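Local coordinates for protein putative polysaccharide deacetylase (Bdellovibrio bacteriovorus HD100, PDB 5JP6) that probably deacetylates peptidoglycan as a zinc-binding carbohydrate esterase of family 4, acting on carbon-nitrogen bonds other than peptide bonds, at residues Asp366-Ala369 with Lys370-Lys374; Phe57-Trp60 with Arg61-Met65; Glu282-Lys285 with Asp286-Ala289. The protein carries 1 engineered substitution. All blocks are in the same frame, centred on the assembly; numbering follows the deposited sequence.

Contact 1: residues Asp366-Ala369 with Lys370-Lys374; sequences DPSA and KYNSK
N372 turns its amide back over the chain so that ND2 meets S368 O at 3.0 Å, the oxygen lying a little out of the plane of the amide. The same oxygen takes the backbone N of Y371 at 2.9 Å, and the two donors come from opposite faces of the carbonyl plane. CG of N372 lies anti to its carbonyl carbon (chi1 -67°), which brings the amide beside S368; its other end, OD1, is bonded to R378. The Y371 ring offers its edge to the carbonyl oxygens of P367 and S368, CE2 standing 4.0 Å from P367 O, while K370 CG sits over one face, offset toward the rim. Beyond that, the K370 chain runs on to a cation-pi contact with W271.

Upstream, OD1 of D366 accepts both OG (2.6 Å) and N of S368 from one face of its carboxylate, an Asx turn within the type I turn D366-A369. Water 1 links D366 O to K370 N, and N372 N closes on A369 O at 3.0 Å. In this loop after strand 358-364, where a 3-10 segment follows a turn, no residue of the contact is buried; the side-chain bonds of D366 and N372 brace the turn.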
ATOM      1  N   ASP A 366      23.502  -8.475  -7.380  1.00 22.93           N
ATOM      2  CA  ASP A 366      23.654  -8.819  -8.781  1.00 23.14           C
ATOM      3  C   ASP A 366      22.713  -7.955  -9.570  1.00 23.02           C
ATOM      4  O   ASP A 366      21.507  -8.148  -9.485  1.00 23.64           O
ATOM      5  CB  ASP A 366      23.354 -10.301  -9.011  1.00 23.44           C
ATOM      6  CG  ASP A 366      23.491 -10.727 -10.484  1.00 23.96           C
ATOM      7  OD1 ASP A 366      23.693  -9.897 -11.387  1.00 25.77           O
ATOM      8  OD2 ASP A 366      23.336 -11.958 -10.687  1.00 30.44           O
ATOM      9  N   PRO A 367      23.257  -6.999 -10.351  1.00 24.85           N
ATOM     10  CA  PRO A 367      22.414  -6.123 -11.114  1.00 25.61           C
ATOM     11  C   PRO A 367      21.585  -6.785 -12.222  1.00 23.30           C
ATOM     12  O   PRO A 367      20.661  -6.139 -12.770  1.00 25.41           O
ATOM     13  CB  PRO A 367      23.413  -5.095 -11.672  1.00 27.33           C
ATOM     14  CG  PRO A 367      24.674  -5.879 -11.828  1.00 29.66           C
ATOM     15  CD  PRO A 367      24.682  -6.774 -10.635  1.00 27.01           C
ATOM     16  N   SER A 368      21.934  -8.021 -12.580  1.00 23.64           N
ATOM     17  CA  SER A 368      21.162  -8.780 -13.555  1.00 23.28           C
ATOM     18  C   SER A 368      20.014  -9.590 -12.961  1.00 20.82           C
ATOM     19  O   SER A 368      19.212 -10.103 -13.721  1.00 22.40           O
ATOM     20  CB  SER A 368      22.079  -9.716 -14.323  1.00 24.99           C
ATOM     21  OG  SER A 368      22.513 -10.840 -13.557  1.00 24.56           O
ATOM     22  N   ALA A 369      19.960  -9.718 -11.622  1.00 21.50           N
ATOM     23  CA  ALA A 369      18.998 -10.579 -10.896  1.00 21.16           C
ATOM     24  C   ALA A 369      17.562 -10.213 -11.368  1.00 20.63           C
ATOM     25  O   ALA A 369      16.717 -11.074 -11.585  1.00 21.66           O
ATOM     26  CB  ALA A 369      19.166 -10.462  -9.381  1.00 24.00           C
ATOM     27  N   LYS A 370      17.314  -8.914 -11.537  1.00 20.29           N
ATOM     28  CA  LYS A 370      15.963  -8.398 -11.838  1.00 20.02           C
ATOM     29  C   LYS A 370      15.476  -8.875 -13.214  1.00 19.65           C
ATOM     30  O   LYS A 370      14.276  -8.921 -13.458  1.00 20.22           O
ATOM     31  CB  LYS A 370      15.917  -6.878 -11.722  1.00 20.90           C
ATOM     32  CG  LYS A 370      16.749  -6.132 -12.750  1.00 22.42           C
ATOM     33  CD  LYS A 370      17.050  -4.674 -12.416  1.00 34.67           C
ATOM     34  CE  LYS A 370      15.859  -3.847 -12.296  1.00 37.07           C
ATOM     35  NZ  LYS A 370      16.108  -2.382 -12.145  1.00 36.35           N
ATOM     36  N   TYR A 371      16.416  -9.239 -14.089  1.00 20.69           N
ATOM     37  CA  TYR A 371      16.059  -9.710 -15.426  1.00 20.47           C
ATOM     38  C   TYR A 371      15.918 -11.209 -15.526  1.00 23.01           C
ATOM     39  O   TYR A 371      15.485 -11.707 -16.581  1.00 23.87           O
ATOM     40  CB  TYR A 371      17.100  -9.245 -16.434  1.00 21.55           C
ATOM     41  CG  TYR A 371      17.201  -7.728 -16.544  1.00 23.18           C
ATOM     42  CD1 TYR A 371      16.237  -7.003 -17.231  1.00 23.86           C
ATOM     43  CD2 TYR A 371      18.225  -7.047 -15.937  1.00 26.84           C
ATOM     44  CE1 TYR A 371      16.333  -5.647 -17.341  1.00 27.48           C
ATOM     45  CE2 TYR A 371      18.316  -5.691 -16.025  1.00 28.75           C
ATOM     46  CZ  TYR A 371      17.353  -4.983 -16.716  1.00 28.27           C
ATOM     47  OH  TYR A 371      17.424  -3.608 -16.851  1.00 32.64           O
ATOM     48  N   ASN A 372      16.286 -11.921 -14.462  1.00 21.96           N
ATOM     49  CA  ASN A 372      16.397 -13.365 -14.511  1.00 21.44           C
ATOM     50  C   ASN A 372      15.692 -14.031 -13.312  1.00 22.16           C
ATOM     51  O   ASN A 372      16.177 -15.027 -12.771  1.00 24.18           O
ATOM     52  CB  ASN A 372      17.880 -13.729 -14.560  1.00 23.17           C
ATOM     53  CG  ASN A 372      18.524 -13.287 -15.850  1.00 25.76           C
ATOM     54  OD1 ASN A 372      18.268 -13.851 -16.914  1.00 28.15           O
ATOM     55  ND2 ASN A 372      19.326 -12.229 -15.765  1.00 23.94           N
ATOM     56  N   SER A 373      14.539 -13.479 -12.939  1.00 19.44           N
ATOM     57  CA  SER A 373      13.811 -14.008 -11.798  1.00 20.14           C
ATOM     58  C   SER A 373      13.428 -15.482 -12.017  1.00 19.88           C
ATOM     59  O   SER A 373      12.844 -15.847 -13.036  1.00 21.18           O
ATOM     60  CB  SER A 373      12.513 -13.252 -11.577  1.00 20.23           C
ATOM     61  OG  SER A 373      11.773 -13.832 -10.507  1.00 21.82           O
ATOM     62  N   LYS A 374      13.708 -16.289 -10.991  1.00 21.05           N
ATOM     63  CA  LYS A 374      13.276 -17.694 -10.984  1.00 22.37           C
ATOM     64  C   LYS A 374      11.766 -17.879 -10.740  1.00 20.70           C
ATOM     65  O   LYS A 374      11.277 -19.014 -10.768  1.00 24.33           O
ATOM     66  CB  LYS A 374      14.111 -18.493  -9.994  1.00 21.72           C
ATOM     67  CG  LYS A 374      15.574 -18.575 -10.390  1.00 22.63           C
ATOM     68  CD  LYS A 374      16.410 -19.248  -9.303  1.00 24.42           C
ATOM     69  CE  LYS A 374      17.824 -19.423  -9.713  1.00 27.54           C
ATOM     70  NZ  LYS A 374      18.617 -19.981  -8.617  1.00 30.93           N
TER
HETATM   71  O   HOH W   1      18.948  -7.000  -9.997  1.00 24.31           O

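Contact 2: residues Phe57-Trp60 with Arg61-Met65; sequences FANW and RHEFM
The guanidinium of R61 lies with one face over the backbone of A58, whose CA is 3.4 Å above the plane and offset toward the rim; F57 O lies over that face too. NH2 also touches A58 CB at 3.7 Å. A bend at chi3 (-53°) folds the arginine back along the helix to reach this place, and NH1 is bonded to N102. On the aromatic side, the F57 ring carries W60 CE3 over one face, 3.9 Å from its plane, while F57 CE1 in turn meets the edge of the indole: the two rings are turned edge to face. Elsewhere on the W60 edge, in plane, are E63 OE1, 3.5 Å from CD1, and water 2.

That water receives a weak bond from W60 NE1 and donates to E63 OE1 at 2.7 Å. The other carboxylate oxygen, OE2, takes a weak bond from N59 ND2 at 2.9 Å, the amide and carboxylate planes standing 74° apart. Beneath the side chains run the i to i+4 bonds of helix 53-66, from R61 N to F57 O through F64 N to W60 O. F57 and W60 face L105 of helix 103-106 and L78 of helix 71-83, and W60 also packs on helix 24-39, in an all-helical part of the chain. The turn is thus two-sided: aromatic rings fill the interface between helices, while E63 has one oxygen on an amide and the other on a water, and the carboxylate charge may be felt weakly at the indole N-H through that water.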
ATOM      1  N   PHE A  57     -17.286  -5.066  -1.106  1.00 25.16           N
ATOM      2  CA  PHE A  57     -17.668  -4.609  -2.458  1.00 24.09           C
ATOM      3  C   PHE A  57     -17.530  -5.719  -3.502  1.00 23.48           C
ATOM      4  O   PHE A  57     -18.344  -5.767  -4.413  1.00 24.96           O
ATOM      5  CB  PHE A  57     -16.915  -3.339  -2.898  1.00 22.91           C
ATOM      6  CG  PHE A  57     -17.588  -2.054  -2.517  1.00 22.54           C
ATOM      7  CD1 PHE A  57     -17.442  -1.628  -1.186  1.00 22.57           C
ATOM      8  CD2 PHE A  57     -18.341  -1.295  -3.379  1.00 26.14           C
ATOM      9  CE1 PHE A  57     -18.035  -0.445  -0.768  1.00 26.53           C
ATOM     10  CE2 PHE A  57     -18.928  -0.119  -2.947  1.00 27.61           C
ATOM     11  CZ  PHE A  57     -18.767   0.297  -1.641  1.00 28.10           C
ATOM     12  N   ALA A  58     -16.554  -6.623  -3.367  1.00 24.10           N
ATOM     13  CA  ALA A  58     -16.484  -7.742  -4.298  1.00 27.08           C
ATOM     14  C   ALA A  58     -17.767  -8.571  -4.172  1.00 28.34           C
ATOM     15  O   ALA A  58     -18.388  -8.966  -5.161  1.00 29.11           O
ATOM     16  CB  ALA A  58     -15.261  -8.599  -4.048  1.00 31.67           C
ATOM     17  N   ASN A  59     -18.208  -8.810  -2.952  1.00 28.30           N
ATOM     18  CA  ASN A  59     -19.439  -9.564  -2.769  1.00 30.92           C
ATOM     19  C   ASN A  59     -20.657  -8.805  -3.274  1.00 29.68           C
ATOM     20  O   ASN A  59     -21.520  -9.394  -3.899  1.00 31.07           O
ATOM     21  CB  ASN A  59     -19.647  -9.910  -1.306  1.00 37.79           C
ATOM     22  CG  ASN A  59     -20.944 -10.665  -1.082  1.00 38.05           C
ATOM     23  OD1 ASN A  59     -21.133 -11.782  -1.587  1.00 44.77           O
ATOM     24  ND2 ASN A  59     -21.866 -10.044  -0.390  1.00 40.42           N
ATOM     25  N   TRP A  60     -20.725  -7.500  -3.007  1.00 27.63           N
ATOM     26  CA  TRP A  60     -21.845  -6.690  -3.519  1.00 28.07           C
ATOM     27  C   TRP A  60     -21.863  -6.645  -5.047  1.00 24.62           C
ATOM     28  O   TRP A  60     -22.924  -6.683  -5.641  1.00 26.33           O
ATOM     29  CB  TRP A  60     -21.871  -5.261  -2.921  1.00 26.63           C
ATOM     30  CG  TRP A  60     -22.243  -5.268  -1.468  1.00 29.33           C
ATOM     31  CD1 TRP A  60     -23.149  -6.116  -0.849  1.00 34.64           C
ATOM     32  CD2 TRP A  60     -21.768  -4.390  -0.454  1.00 28.68           C
ATOM     33  NE1 TRP A  60     -23.230  -5.826   0.479  1.00 37.47           N
ATOM     34  CE2 TRP A  60     -22.393  -4.781   0.761  1.00 33.86           C
ATOM     35  CE3 TRP A  60     -20.868  -3.322  -0.437  1.00 29.04           C
ATOM     36  CZ2 TRP A  60     -22.155  -4.134   1.973  1.00 36.46           C
ATOM     37  CZ3 TRP A  60     -20.633  -2.683   0.765  1.00 31.67           C
ATOM     38  CH2 TRP A  60     -21.271  -3.090   1.965  1.00 35.95           C
ATOM     39  N   ARG A  61     -20.702  -6.582  -5.688  1.00 24.71           N
ATOM     40  CA  ARG A  61     -20.697  -6.641  -7.135  1.00 24.45           C
ATOM     41  C   ARG A  61     -21.291  -7.963  -7.604  1.00 23.94           C
ATOM     42  O   ARG A  61     -22.025  -7.980  -8.588  1.00 24.80           O
ATOM     43  CB  ARG A  61     -19.304  -6.465  -7.714  1.00 23.67           C
ATOM     44  CG  ARG A  61     -18.750  -5.075  -7.615  1.00 24.79           C
ATOM     45  CD  ARG A  61     -17.519  -4.856  -8.479  1.00 25.61           C
ATOM     46  NE  ARG A  61     -16.484  -5.847  -8.248  1.00 28.66           N
ATOM     47  CZ  ARG A  61     -15.538  -5.752  -7.307  1.00 25.91           C
ATOM     48  NH1 ARG A  61     -15.506  -4.724  -6.459  1.00 25.70           N
ATOM     49  NH2 ARG A  61     -14.634  -6.709  -7.186  1.00 32.89           N
ATOM     50  N   HIS A  62     -20.947  -9.069  -6.931  1.00 25.03           N
ATOM     51  CA  HIS A  62     -21.488 -10.378  -7.303  1.00 25.92           C
ATOM     52  C   HIS A  62     -23.003 -10.430  -7.102  1.00 26.27           C
ATOM     53  O   HIS A  62     -23.747 -10.838  -7.995  1.00 26.28           O
ATOM     54  CB  HIS A  62     -20.794 -11.485  -6.537  1.00 28.75           C
ATOM     55  CG  HIS A  62     -21.265 -12.847  -6.908  1.00 33.97           C
ATOM     56  ND1 HIS A  62     -20.772 -13.522  -8.004  1.00 41.50           N
ATOM     57  CD2 HIS A  62     -22.222 -13.638  -6.368  1.00 35.78           C
ATOM     58  CE1 HIS A  62     -21.381 -14.691  -8.102  1.00 39.19           C
ATOM     59  NE2 HIS A  62     -22.264 -14.785  -7.119  1.00 44.37           N
ATOM     60  N   GLU A  63     -23.474  -9.951  -5.955  1.00 26.01           N
ATOM     61  CA  GLU A  63     -24.912  -9.953  -5.673  1.00 27.06           C
ATOM     62  C   GLU A  63     -25.699  -9.122  -6.678  1.00 26.55           C
ATOM     63  O   GLU A  63     -26.779  -9.511  -7.129  1.00 31.14           O
ATOM     64  CB  GLU A  63     -25.178  -9.445  -4.257  1.00 29.96           C
ATOM     65  CG  GLU A  63     -24.600 -10.377  -3.202  1.00 36.43           C
ATOM     66  CD  GLU A  63     -24.873  -9.938  -1.789  1.00 37.98           C
ATOM     67  OE1 GLU A  63     -25.302  -8.773  -1.566  1.00 41.06           O
ATOM     68  OE2 GLU A  63     -24.664 -10.786  -0.895  1.00 46.33           O
ATOM     69  N   PHE A  64     -25.121  -7.973  -7.019  1.00 26.21           N
ATOM     70  CA  PHE A  64     -25.695  -7.039  -7.982  1.00 26.08           C
ATOM     71  C   PHE A  64     -25.790  -7.676  -9.372  1.00 25.89           C
ATOM     72  O   PHE A  64     -26.787  -7.552 -10.061  1.00 26.75           O
ATOM     73  CB  PHE A  64     -24.826  -5.783  -7.961  1.00 26.69           C
ATOM     74  CG  PHE A  64     -25.350  -4.618  -8.747  1.00 26.08           C
ATOM     75  CD1 PHE A  64     -25.131  -4.531 -10.117  1.00 27.09           C
ATOM     76  CD2 PHE A  64     -26.005  -3.565  -8.116  1.00 26.71           C
ATOM     77  CE1 PHE A  64     -25.575  -3.453 -10.835  1.00 27.13           C
ATOM     78  CE2 PHE A  64     -26.424  -2.477  -8.839  1.00 28.30           C
ATOM     79  CZ  PHE A  64     -26.214  -2.418 -10.195  1.00 27.70           C
ATOM     80  N   MET A  65     -24.744  -8.386  -9.758  1.00 24.42           N
ATOM     81  CA  MET A  65     -24.696  -9.047 -11.052  1.00 25.70           C
ATOM     82  C   MET A  65     -25.774 -10.129 -11.112  1.00 25.09           C
ATOM     83  O   MET A  65     -26.499 -10.252 -12.113  1.00 26.64           O
ATOM     84  CB  MET A  65     -23.290  -9.652 -11.267  1.00 27.02           C
ATOM     85  CG  MET A  65     -23.177 -10.444 -12.560  1.00 30.22           C
ATOM     86  SD  MET A  65     -21.535 -11.088 -12.880  1.00 31.89           S
ATOM     87  CE  MET A  65     -21.373 -12.328 -11.612  1.00 34.72           C
TER
HETATM   88  O   HOH W   2     -25.400  -7.869   1.005  1.00 47.70           O

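Contact 3: residues Glu282-Lys285 with Asp286-Ala289; sequences ETSK and DLKA
S284 OG takes the backbone N-H of L287 at 3.0 Å, nearly straight at 169°. With OG anti to the backbone N of S284 (chi1 159°), the hydroxyl is carried forward over the first turn, where it also lies against CG of L287 at 3.5 Å and CB of D286. The carbonyl of the same serine is used too: K288 N reaches S284 O at 3.0 Å. One residue further on, A289 N closes on K285 O in the next i to i+4 bond.

S284 is therefore the N-cap of helix 285-293, its side chain supplying an acceptor to an amide that has no helical carbonyl before it. The helix follows strand 275-277 of the parallel sheet, within the NodB homology region of this deacetylase, and the loop between them carries Y280, a zinc ligand. E282 stands in that loop, its side chain about 7 Å from the side chain of Y280.

The backbone N of S284 is met by E282 OE2 at 3.0 Å through the anti lone pair of the carboxylate. The E282 chain is bent at chi2 (65°), which turns the acid forward along the loop to S284. OE1 meets the CD1 methyl of L287 at 4.0 Å, the two side chains crossing at about a right angle. L287 is buried, packed on F251 and A254 of helix 251-269 and on F278. K288 lays its aliphatic chain along the loop carbonyls, CG 3.3 Å from S284 O and CE 3.9 Å from T283 O, before bending at chi4; its NZ forms a salt bridge with E298, so the ammonium is paired beyond the helix.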
ATOM      1  N   GLU A 282       2.324 -14.745   7.582  1.00 31.94           N
ATOM      2  CA  GLU A 282       2.674 -16.046   6.973  1.00 33.34           C
ATOM      3  C   GLU A 282       3.876 -16.668   7.694  1.00 32.69           C
ATOM      4  O   GLU A 282       4.895 -15.993   7.849  1.00 36.59           O
ATOM      5  CB  GLU A 282       2.968 -15.903   5.462  1.00 31.83           C
ATOM      6  CG  GLU A 282       3.398 -17.258   4.855  1.00 35.87           C
ATOM      7  CD  GLU A 282       2.277 -18.310   4.883  1.00 39.96           C
ATOM      8  OE1 GLU A 282       1.277 -18.157   4.126  1.00 52.96           O
ATOM      9  OE2 GLU A 282       2.380 -19.287   5.663  1.00 44.96           O
ATOM     10  N   THR A 283       3.761 -17.917   8.161  1.00 34.62           N
ATOM     11  CA  THR A 283       4.884 -18.577   8.854  1.00 34.59           C
ATOM     12  C   THR A 283       5.475 -19.765   8.107  1.00 33.15           C
ATOM     13  O   THR A 283       6.428 -20.370   8.600  1.00 36.54           O
ATOM     14  CB  THR A 283       4.463 -19.041  10.280  1.00 39.05           C
ATOM     15  OG1 THR A 283       3.310 -19.877  10.179  1.00 41.66           O
ATOM     16  CG2 THR A 283       4.129 -17.836  11.142  1.00 39.49           C
ATOM     17  N   SER A 284       4.913 -20.112   6.937  1.00 34.22           N
ATOM     18  CA  SER A 284       5.204 -21.397   6.319  1.00 28.08           C
ATOM     19  C   SER A 284       6.697 -21.573   6.034  1.00 24.48           C
ATOM     20  O   SER A 284       7.296 -20.862   5.198  1.00 24.18           O
ATOM     21  CB  SER A 284       4.394 -21.586   5.032  1.00 30.60           C
ATOM     22  OG  SER A 284       4.927 -22.550   4.132  1.00 30.34           O
ATOM     23  N   LYS A 285       7.279 -22.570   6.693  1.00 25.62           N
ATOM     24  CA  LYS A 285       8.670 -22.892   6.496  1.00 25.39           C
ATOM     25  C   LYS A 285       8.905 -23.380   5.066  1.00 22.43           C
ATOM     26  O   LYS A 285       9.978 -23.113   4.478  1.00 23.75           O
ATOM     27  CB  LYS A 285       9.177 -23.922   7.525  1.00 27.61           C
ATOM     28  CG  LYS A 285       9.266 -23.329   8.930  1.00 30.91           C
ATOM     29  CD  LYS A 285       9.774 -24.302   9.963  1.00 38.58           C
ATOM     30  CE  LYS A 285      10.095 -23.632  11.280  1.00 48.73           C
ATOM     31  NZ  LYS A 285      10.782 -24.615  12.195  1.00 57.37           N
ATOM     32  N   ASP A 286       7.894 -24.050   4.488  1.00 23.58           N
ATOM     33  CA  ASP A 286       8.038 -24.517   3.096  1.00 22.90           C
ATOM     34  C   ASP A 286       8.164 -23.327   2.133  1.00 22.13           C
ATOM     35  O   ASP A 286       9.028 -23.311   1.258  1.00 22.72           O
ATOM     36  CB  ASP A 286       6.841 -25.358   2.660  1.00 23.13           C
ATOM     37  CG  ASP A 286       6.751 -26.733   3.341  1.00 29.54           C
ATOM     38  OD1 ASP A 286       7.673 -27.225   3.978  1.00 31.46           O
ATOM     39  OD2 ASP A 286       5.669 -27.306   3.193  1.00 38.45           O
ATOM     40  N   LEU A 287       7.281 -22.321   2.292  1.00 23.26           N
ATOM     41  CA  LEU A 287       7.360 -21.148   1.408  1.00 23.72           C
ATOM     42  C   LEU A 287       8.617 -20.334   1.629  1.00 21.55           C
ATOM     43  O   LEU A 287       9.179 -19.820   0.677  1.00 22.13           O
ATOM     44  CB  LEU A 287       6.119 -20.286   1.545  1.00 25.70           C
ATOM     45  CG  LEU A 287       4.830 -20.906   1.001  1.00 26.40           C
ATOM     46  CD1 LEU A 287       3.597 -20.169   1.498  1.00 27.48           C
ATOM     47  CD2 LEU A 287       4.879 -20.933  -0.518  1.00 26.05           C
ATOM     48  N   LYS A 288       9.087 -20.258   2.867  1.00 22.88           N
ATOM     49  CA  LYS A 288      10.336 -19.585   3.144  1.00 23.01           C
ATOM     50  C   LYS A 288      11.497 -20.291   2.429  1.00 20.47           C
ATOM     51  O   LYS A 288      12.371 -19.627   1.844  1.00 21.98           O
ATOM     52  CB  LYS A 288      10.585 -19.479   4.636  1.00 24.52           C
ATOM     53  CG  LYS A 288       9.606 -18.538   5.339  1.00 26.13           C
ATOM     54  CD  LYS A 288       9.817 -18.569   6.869  1.00 31.49           C
ATOM     55  CE  LYS A 288       8.944 -17.566   7.577  1.00 35.70           C
ATOM     56  NZ  LYS A 288       9.669 -16.278   7.692  1.00 37.12           N
ATOM     57  N   ALA A 289      11.509 -21.628   2.461  1.00 21.58           N
ATOM     58  CA  ALA A 289      12.557 -22.410   1.761  1.00 22.41           C
ATOM     59  C   ALA A 289      12.473 -22.228   0.247  1.00 21.04           C
ATOM     60  O   ALA A 289      13.492 -22.071  -0.426  1.00 22.22           O
ATOM     61  CB  ALA A 289      12.443 -23.864   2.121  1.00 23.58           C
TER

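Overall arrangement
All three contacts are local, and no two touch: contacts 1 and 3 come within about 10 Å at their nearest atoms, contact 2 stays about 21 Å or more from either. Contacts 1 and 3 lie at the surface and belong to the part of the chain built on the parallel sheet, one after strand 358-364, the other between strand 275-277 and helix 285-293. Contact 2, on helix 53-66, is partly buried, its rings F57 and W60 buried between helices. Side chains bond to backbone in contacts 1 and 3, to shape a turn and to start a helix, whereas contact 2 pairs side chains along a continuing helix. Contact 3 is the nearest to the zinc.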